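Putative capsular polysaccharide biosynthesis protein (Streptococcus pneumoniae serotype 4, PDB 6EWJ) probably acts as a pyridoxal-phosphate-dependent sugar aminotransferase in the biosynthesis of pneumococcal teichoic acid. Local coordinates at residues Arg318-Thr323 with Glu380-Leu385; Val292-Ser297 with Glu393-Ile398; Ala138-Asp143 with His305-Lys310. One frame throughout, in Å; residues are numbered along the deposited sequence.

Overall arrangement
The contacts lie on one side of the chain's centre and form a row from the large domain to the outer helices. Contact 1, joining strands 321-325 and 380-383, lies in the middle, its centre about 11 Å from that of contact 2 and 10 Å from that of contact 3; the outer two centres are about 17 Å apart. Contact 2 pairs helices 268-299 and 391-409, which pack against the sheet of contact 1. Contact 3 brings the loop after strand 129-132 to the chain leaving outer strand 304-306. In sequence, 138-143 comes first, then 292-297, 305-310, 318-323, 380-385 and 393-398; a region late in the sequence thus packs beside that loop, near the pyridoxal-phosphate site.

Contact 1. Residues Arg318-Thr323 with Glu380-Leu385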
# COMPACT_ATOMS: atom_id res chain seq x y z
N ARG A 318 3.40 22.32 -14.74
CA ARG A 318 2.34 22.36 -15.75
C ARG A 318 1.63 21.03 -15.84
O ARG A 318 1.63 20.36 -16.90
CB ARG A 318 2.87 22.84 -17.09
CG ARG A 318 3.39 24.28 -17.02
CD ARG A 318 4.06 24.70 -18.30
NE ARG A 318 4.53 26.09 -18.25
CZ ARG A 318 5.69 26.51 -17.74
NH1 ARG A 318 6.54 25.65 -17.15
NH2 ARG A 318 5.98 27.81 -17.79
N HIS A 319 1.11 20.62 -14.69
CA HIS A 319 0.38 19.32 -14.57
C HIS A 319 -1.11 19.37 -14.99
O HIS A 319 -1.56 18.52 -15.74
CB HIS A 319 0.47 18.80 -13.13
CG HIS A 319 -0.35 17.59 -12.92
ND1 HIS A 319 -0.24 16.48 -13.73
CD2 HIS A 319 -1.40 17.36 -12.11
CE1 HIS A 319 -1.17 15.61 -13.39
NE2 HIS A 319 -1.87 16.12 -12.40
N LEU A 320 -1.81 20.41 -14.57
CA LEU A 320 -3.20 20.65 -15.01
C LEU A 320 -3.39 22.03 -15.63
O LEU A 320 -2.86 23.04 -15.11
CB LEU A 320 -4.14 20.56 -13.83
CG LEU A 320 -4.19 19.18 -13.13
CD1 LEU A 320 -5.01 19.35 -11.86
CD2 LEU A 320 -4.76 18.09 -14.02
N TYR A 321 -4.18 22.07 -16.71
CA TYR A 321 -4.60 23.33 -17.25
C TYR A 321 -5.97 23.72 -16.69
O TYR A 321 -7.03 23.54 -17.32
CB TYR A 321 -4.59 23.33 -18.77
CG TYR A 321 -4.52 24.72 -19.33
CD1 TYR A 321 -3.34 25.44 -19.29
CD2 TYR A 321 -5.65 25.34 -19.87
CE1 TYR A 321 -3.28 26.73 -19.79
CE2 TYR A 321 -5.60 26.64 -20.41
CZ TYR A 321 -4.42 27.32 -20.34
OH TYR A 321 -4.37 28.57 -20.85
N ILE A 322 -5.91 24.28 -15.50
CA ILE A 322 -7.06 24.79 -14.79
C ILE A 322 -7.51 26.13 -15.37
O ILE A 322 -6.68 27.06 -15.55
CB ILE A 322 -6.76 24.86 -13.27
CG1 ILE A 322 -6.53 23.40 -12.77
CG2 ILE A 322 -7.87 25.65 -12.55
CD1 ILE A 322 -6.50 23.15 -11.28
N THR A 323 -8.81 26.23 -15.69
CA THR A 323 -9.40 27.46 -16.20
C THR A 323 -10.62 27.76 -15.41
O THR A 323 -11.25 26.86 -14.83
CB THR A 323 -9.76 27.46 -17.71
OG1 THR A 323 -11.02 26.79 -17.95
CG2 THR A 323 -8.63 26.83 -18.58
N GLU A 380 -15.00 26.46 -12.81
CA GLU A 380 -13.73 25.87 -13.12
C GLU A 380 -13.90 24.73 -14.10
O GLU A 380 -14.79 23.87 -13.92
CB GLU A 380 -13.04 25.40 -11.84
CG GLU A 380 -11.57 25.04 -12.02
CD GLU A 380 -11.31 23.69 -12.66
OE1 GLU A 380 -12.09 22.73 -12.45
OE2 GLU A 380 -10.29 23.53 -13.38
N ILE A 381 -13.06 24.73 -15.14
CA ILE A 381 -12.92 23.62 -16.06
C ILE A 381 -11.46 23.33 -16.33
O ILE A 381 -10.67 24.23 -16.69
CB ILE A 381 -13.67 23.88 -17.38
CG1 ILE A 381 -15.21 23.96 -17.12
CG2 ILE A 381 -13.44 22.77 -18.38
CD1 ILE A 381 -16.01 24.50 -18.29
N THR A 382 -11.09 22.07 -16.20
CA THR A 382 -9.76 21.66 -16.51
C THR A 382 -9.74 21.05 -17.90
O THR A 382 -10.46 20.10 -18.18
CB THR A 382 -9.23 20.65 -15.49
OG1 THR A 382 -9.57 21.08 -14.19
CG2 THR A 382 -7.74 20.52 -15.56
N LEU A 383 -8.89 21.62 -18.76
CA LEU A 383 -8.66 21.09 -20.10
C LEU A 383 -7.50 20.13 -20.09
O LEU A 383 -6.66 20.24 -19.21
CB LEU A 383 -8.31 22.22 -21.07
CG LEU A 383 -9.31 23.38 -21.15
CD1 LEU A 383 -8.81 24.41 -22.15
CD2 LEU A 383 -10.70 22.90 -21.52
N PRO A 384 -7.46 19.20 -21.08
CA PRO A 384 -6.42 18.22 -21.14
C PRO A 384 -5.02 18.87 -21.23
O PRO A 384 -4.85 19.89 -21.93
CB PRO A 384 -6.74 17.47 -22.44
CG PRO A 384 -8.20 17.55 -22.55
CD PRO A 384 -8.46 18.98 -22.14
N LEU A 385 -4.08 18.34 -20.46
CA LEU A 385 -2.67 18.78 -20.50
C LEU A 385 -1.79 17.57 -20.23
O LEU A 385 -1.62 17.15 -19.08
CB LEU A 385 -2.39 19.87 -19.48
CG LEU A 385 -0.97 20.49 -19.47
CD1 LEU A 385 -0.57 21.03 -20.82
CD2 LEU A 385 -0.86 21.58 -18.41
O HOH W 1 -2.86 16.07 -16.53
O HOH W 2 -5.14 19.29 -17.27
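E380 curls back over I322. A bend at its second torsion (chi2 -78°) carries OE2 to 3.3 Å from the I322 CG2 methyl, while OE1 accepts the backbone N-H of H350. Glutamate is long and flexible enough for its two oxygens to reach H350 N and T382 OG1.

I381 and T323 form an antiparallel hydrogen-bonded pair, on the face opposite to I322 and T382. I381 N donates to T323 O at 2.8 Å, and T323 N returns a more bent bond, from above the carbonyl plane, to I381 O. Threonine adds a second grip on that oxygen, its OG1 donating at 2.9 Å; a chi1 of 81° tucks the hydroxyl between backbone N and carbonyl carbon, where it can reach across.

T382 sits opposite I322 in a non-hydrogen-bonded pair. Its OG1 donates to the syn lone pair of E380 OE2 at 2.7 Å and is also hydrogen-bonded to H350 ND1, while CG2 lies 3.6 Å from Y321 O.

L383 N donates to Y321 O at 3.0 Å. Its CD1 lies 4.0 Å from Y321 CD2, and leucine suits surroundings that include F299 and F401. Next to this bond a water accepts from Y321 N and donates to L383 O.

L385, packed on I291 and V292, sets CD2 3.2 Å from R318 O.

Direct bonds thus tie T323 to I381, while water helps join the segments near Y321. H319, hydrogen-bonded through ND1 to N206, lies beside H179 of the cofactor site and K205, the predicted attachment lysine.

Contact 2. Residues Val292-Ser297 with Glu393-Ile398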
# COMPACT_ATOMS: atom_id res chain seq x y z
N VAL A 292 1.10 24.74 -22.81
CA VAL A 292 0.52 25.78 -21.96
C VAL A 292 0.63 27.14 -22.62
O VAL A 292 -0.34 27.90 -22.66
CB VAL A 292 1.11 25.79 -20.53
CG1 VAL A 292 0.75 27.06 -19.78
CG2 VAL A 292 0.56 24.59 -19.73
N ASP A 293 1.79 27.43 -23.19
CA ASP A 293 1.96 28.70 -23.90
C ASP A 293 0.96 28.83 -25.06
O ASP A 293 0.46 29.91 -25.32
CB ASP A 293 3.40 28.89 -24.38
CG ASP A 293 4.38 29.03 -23.22
OD1 ASP A 293 3.98 29.38 -22.08
OD2 ASP A 293 5.58 28.80 -23.46
N ARG A 294 0.71 27.72 -25.78
CA ARG A 294 -0.22 27.73 -26.92
C ARG A 294 -1.66 27.99 -26.43
O ARG A 294 -2.37 28.85 -26.96
CB ARG A 294 -0.09 26.44 -27.74
CG ARG A 294 -1.00 26.34 -28.95
CD ARG A 294 -0.81 25.03 -29.69
NE ARG A 294 0.39 25.12 -30.50
CZ ARG A 294 0.46 25.56 -31.75
NH1 ARG A 294 -0.63 25.94 -32.44
NH2 ARG A 294 1.63 25.61 -32.34
N TYR A 295 -2.05 27.29 -25.36
CA TYR A 295 -3.35 27.56 -24.72
C TYR A 295 -3.45 29.02 -24.25
O TYR A 295 -4.44 29.72 -24.53
CB TYR A 295 -3.55 26.64 -23.49
CG TYR A 295 -4.13 25.23 -23.67
CD1 TYR A 295 -5.19 24.98 -24.53
CD2 TYR A 295 -3.68 24.19 -22.84
CE1 TYR A 295 -5.75 23.70 -24.62
CE2 TYR A 295 -4.24 22.91 -22.92
CZ TYR A 295 -5.27 22.66 -23.81
OH TYR A 295 -5.85 21.42 -23.86
N ASP A 296 -2.44 29.46 -23.50
CA ASP A 296 -2.40 30.82 -22.98
C ASP A 296 -2.57 31.85 -24.09
O ASP A 296 -3.40 32.75 -23.94
CB ASP A 296 -1.11 31.10 -22.22
CG ASP A 296 -1.04 30.41 -20.87
OD1 ASP A 296 -2.06 29.83 -20.34
OD2 ASP A 296 0.08 30.43 -20.31
N SER A 297 -1.85 31.74 -25.20
CA SER A 297 -2.03 32.74 -26.29
C SER A 297 -3.42 32.60 -26.92
O SER A 297 -4.07 33.57 -27.19
CB SER A 297 -0.97 32.66 -27.39
OG SER A 297 0.33 32.38 -26.87
N GLU A 393 -4.72 19.23 -31.98
CA GLU A 393 -5.71 19.00 -30.91
C GLU A 393 -5.83 20.19 -29.96
O GLU A 393 -6.94 20.60 -29.62
CB GLU A 393 -5.35 17.73 -30.14
CG GLU A 393 -5.61 16.47 -30.95
CD GLU A 393 -5.07 15.21 -30.31
OE1 GLU A 393 -4.17 15.26 -29.44
OE2 GLU A 393 -5.58 14.14 -30.66
N VAL A 394 -4.69 20.75 -29.56
CA VAL A 394 -4.68 21.93 -28.69
C VAL A 394 -5.43 23.10 -29.39
O VAL A 394 -6.29 23.74 -28.78
CB VAL A 394 -3.25 22.35 -28.26
CG1 VAL A 394 -3.29 23.63 -27.42
CG2 VAL A 394 -2.55 21.27 -27.45
N ASP A 395 -5.12 23.33 -30.66
CA ASP A 395 -5.80 24.37 -31.46
C ASP A 395 -7.29 24.12 -31.53
O ASP A 395 -8.09 25.04 -31.37
CB ASP A 395 -5.20 24.45 -32.87
CG ASP A 395 -3.79 25.02 -32.87
OD1 ASP A 395 -3.31 25.54 -31.83
OD2 ASP A 395 -3.15 24.95 -33.92
N TYR A 396 -7.66 22.86 -31.73
CA TYR A 396 -9.06 22.45 -31.72
C TYR A 396 -9.75 22.71 -30.37
O TYR A 396 -10.86 23.23 -30.35
CB TYR A 396 -9.19 20.99 -32.14
CG TYR A 396 -10.60 20.47 -32.11
CD1 TYR A 396 -11.51 20.82 -33.10
CD2 TYR A 396 -11.02 19.62 -31.08
CE1 TYR A 396 -12.82 20.34 -33.08
CE2 TYR A 396 -12.31 19.13 -31.04
CZ TYR A 396 -13.21 19.49 -32.04
OH TYR A 396 -14.49 19.00 -31.99
N ILE A 397 -9.08 22.38 -29.27
CA ILE A 397 -9.63 22.61 -27.91
C ILE A 397 -9.81 24.13 -27.67
O ILE A 397 -10.86 24.56 -27.19
CB ILE A 397 -8.75 21.97 -26.81
CG1 ILE A 397 -8.84 20.43 -26.89
CG2 ILE A 397 -9.18 22.40 -25.42
CD1 ILE A 397 -7.74 19.69 -26.16
N ILE A 398 -8.80 24.92 -28.01
CA ILE A 398 -8.90 26.39 -27.89
C ILE A 398 -10.16 26.94 -28.59
O ILE A 398 -11.01 27.57 -27.99
CB ILE A 398 -7.62 27.07 -28.45
CG1 ILE A 398 -6.44 26.80 -27.54
CG2 ILE A 398 -7.80 28.60 -28.59
CD1 ILE A 398 -5.11 27.07 -28.20
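One face of the Y295 ring carries V394 CG1, a CH-pi contact with the methyl 4.0 Å from the ring centroid and displaced toward the rim. At the ring's edge, I398 CG1 is 3.7 Å from Y295 CD1, and I397 CG2 is 3.8 Å from Y295 CE1. Branched aliphatic residues suit this work, offering V394's methyl over the face and a methyl of I397 and a methylene of I398 beside it. The phenol oxygen passes I397 CD1 at 3.4 Å and bonds to P384 O, while the ring also stacks with Y321 of the sheet.

The R294 guanidinium is met at its edge by D395. The arginine chain runs extended to CD, then bends at its third torsion (chi3 -79°), bringing NH1 into a salt bridge with the syn lone pair of D395 OD1 at 2.8 Å, although the two flat groups are turned 46° from each other. R294 CD packs 3.6 Å from V394 CG1, so the arginine covers the partly exposed side of the aliphatic layer.

These helix segments run 9.9 Å apart at their axes and 28° from parallel. Such a pair, packed against a three-stranded antiparallel sheet, is consistent with the small carboxy-terminal domain of fold type I aminotransferases.

Contact 3. Residues Ala138-Asp143 with His305-Lys310; sequences AGIVCD and HPLAHK
I140 supplies the apolar part of the contact, pushing its CD1 methyl into the angle between L307 and H309. There I140 CD1 lies 3.8 Å from L307 CD1, and the two side chains slant across each other. I140 CD1 also rests 3.4 Å from A308 O, so the methyl touches backbone as well as side chain. The first torsion (chi1 -56°) sets CG1 anti to the carbonyl carbon, and the remaining bond continues nearly extended toward the opposite segment. Isoleucine suits this place, since its longer branch reaches across.

The aromatic contact is with the H309 imidazole. I140 CD1 stands over one face of the ring, toward its rim, and the side chains meet at about a right angle. A138 approaches quite differently, at the edge: its carbonyl O lies in the ring plane, 3.4 Å from H309 CE1, while its CB sits 3.9 Å from the same carbon. Alanine is small enough to let the ring come this close. With phi at 109°, G139 follows; a side chain there would collide with A138 O.

Polar bonds that fix these pieces come from neighbours. A138 O accepts the backbone N-H of H319, and A138 N bonds to H179 ND1, a residue of the pyridoxal-phosphate site. H309 ND1 bonds to S316 OG, which helps hold the rotation of the ring.

Here the loop between strand 129-132 and helix 144-153, on the cofactor-binding large domain, meets the chain leaving strand 304-306: a domain junction beside the active site, as in fold type I aminotransferases.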
# COMPACT_ATOMS: atom_id res chain seq x y z
N ALA A 138 -2.14 22.08 -9.62
CA ALA A 138 -1.76 22.08 -11.02
C ALA A 138 -0.25 22.20 -11.29
O ALA A 138 0.16 22.25 -12.44
CB ALA A 138 -2.53 23.16 -11.76
N GLY A 139 0.55 22.22 -10.24
CA GLY A 139 2.03 22.42 -10.30
C GLY A 139 2.47 23.77 -9.78
O GLY A 139 3.67 24.03 -9.60
N ILE A 140 1.51 24.62 -9.51
CA ILE A 140 1.78 25.96 -9.02
C ILE A 140 2.04 25.90 -7.50
O ILE A 140 1.16 25.51 -6.74
CB ILE A 140 0.57 26.86 -9.31
CG1 ILE A 140 0.26 26.83 -10.82
CG2 ILE A 140 0.84 28.29 -8.85
CD1 ILE A 140 -1.15 27.26 -11.16
N VAL A 141 3.24 26.35 -7.08
CA VAL A 141 3.71 26.21 -5.71
C VAL A 141 3.17 27.37 -4.92
O VAL A 141 3.15 28.49 -5.43
CB VAL A 141 5.26 26.19 -5.61
CG1 VAL A 141 5.72 26.18 -4.17
CG2 VAL A 141 5.80 24.94 -6.31
N CYS A 142 2.74 27.13 -3.68
CA CYS A 142 2.24 28.18 -2.79
C CYS A 142 3.27 29.27 -2.34
O CYS A 142 4.47 29.15 -2.53
CB CYS A 142 1.60 27.57 -1.56
SG CYS A 142 0.10 26.61 -2.01
N ASP A 143 2.75 30.31 -1.70
CA ASP A 143 3.55 31.46 -1.20
C ASP A 143 4.26 31.02 0.08
O ASP A 143 3.78 31.27 1.20
CB ASP A 143 2.52 32.61 -0.95
CG ASP A 143 3.13 33.92 -0.57
OD1 ASP A 143 4.36 34.07 -0.50
OD2 ASP A 143 2.30 34.82 -0.27
N HIS A 305 -10.29 32.13 -18.49
CA HIS A 305 -9.14 32.58 -17.67
C HIS A 305 -8.36 31.43 -17.03
O HIS A 305 -8.79 30.86 -15.99
CB HIS A 305 -9.61 33.52 -16.54
CG HIS A 305 -10.34 34.73 -17.01
ND1 HIS A 305 -10.03 35.39 -18.18
CD2 HIS A 305 -11.33 35.44 -16.43
CE1 HIS A 305 -10.85 36.41 -18.33
NE2 HIS A 305 -11.63 36.49 -17.28
N PRO A 306 -7.19 31.09 -17.58
CA PRO A 306 -6.37 30.02 -16.98
C PRO A 306 -5.56 30.47 -15.78
O PRO A 306 -5.22 31.64 -15.63
CB PRO A 306 -5.43 29.62 -18.12
CG PRO A 306 -5.35 30.83 -18.99
CD PRO A 306 -6.57 31.66 -18.78
N LEU A 307 -5.30 29.54 -14.88
CA LEU A 307 -4.38 29.80 -13.79
C LEU A 307 -3.01 29.95 -14.43
O LEU A 307 -2.67 29.16 -15.34
CB LEU A 307 -4.28 28.64 -12.80
CG LEU A 307 -5.44 28.26 -11.94
CD1 LEU A 307 -4.91 27.28 -10.90
CD2 LEU A 307 -6.14 29.46 -11.33
N ALA A 308 -2.24 30.89 -13.91
CA ALA A 308 -0.92 31.20 -14.47
C ALA A 308 0.09 30.18 -14.01
O ALA A 308 0.23 29.90 -12.81
CB ALA A 308 -0.48 32.61 -14.10
N HIS A 309 0.76 29.58 -14.99
CA HIS A 309 1.82 28.63 -14.73
C HIS A 309 3.20 29.21 -14.59
O HIS A 309 4.14 28.52 -14.18
CB HIS A 309 1.78 27.50 -15.75
CG HIS A 309 0.66 26.53 -15.50
ND1 HIS A 309 0.74 25.53 -14.56
CD2 HIS A 309 -0.55 26.40 -16.09
CE1 HIS A 309 -0.36 24.80 -14.59
NE2 HIS A 309 -1.16 25.30 -15.50
N LYS A 310 3.33 30.48 -14.95
CA LYS A 310 4.59 31.18 -14.82
C LYS A 310 4.28 32.49 -14.12
O LYS A 310 3.43 33.21 -14.59
CB LYS A 310 5.22 31.38 -16.19
CG LYS A 310 6.59 32.06 -16.22
CD LYS A 310 7.54 31.70 -15.07
CE LYS A 310 9.01 31.99 -15.45
NZ LYS A 310 10.05 31.63 -14.43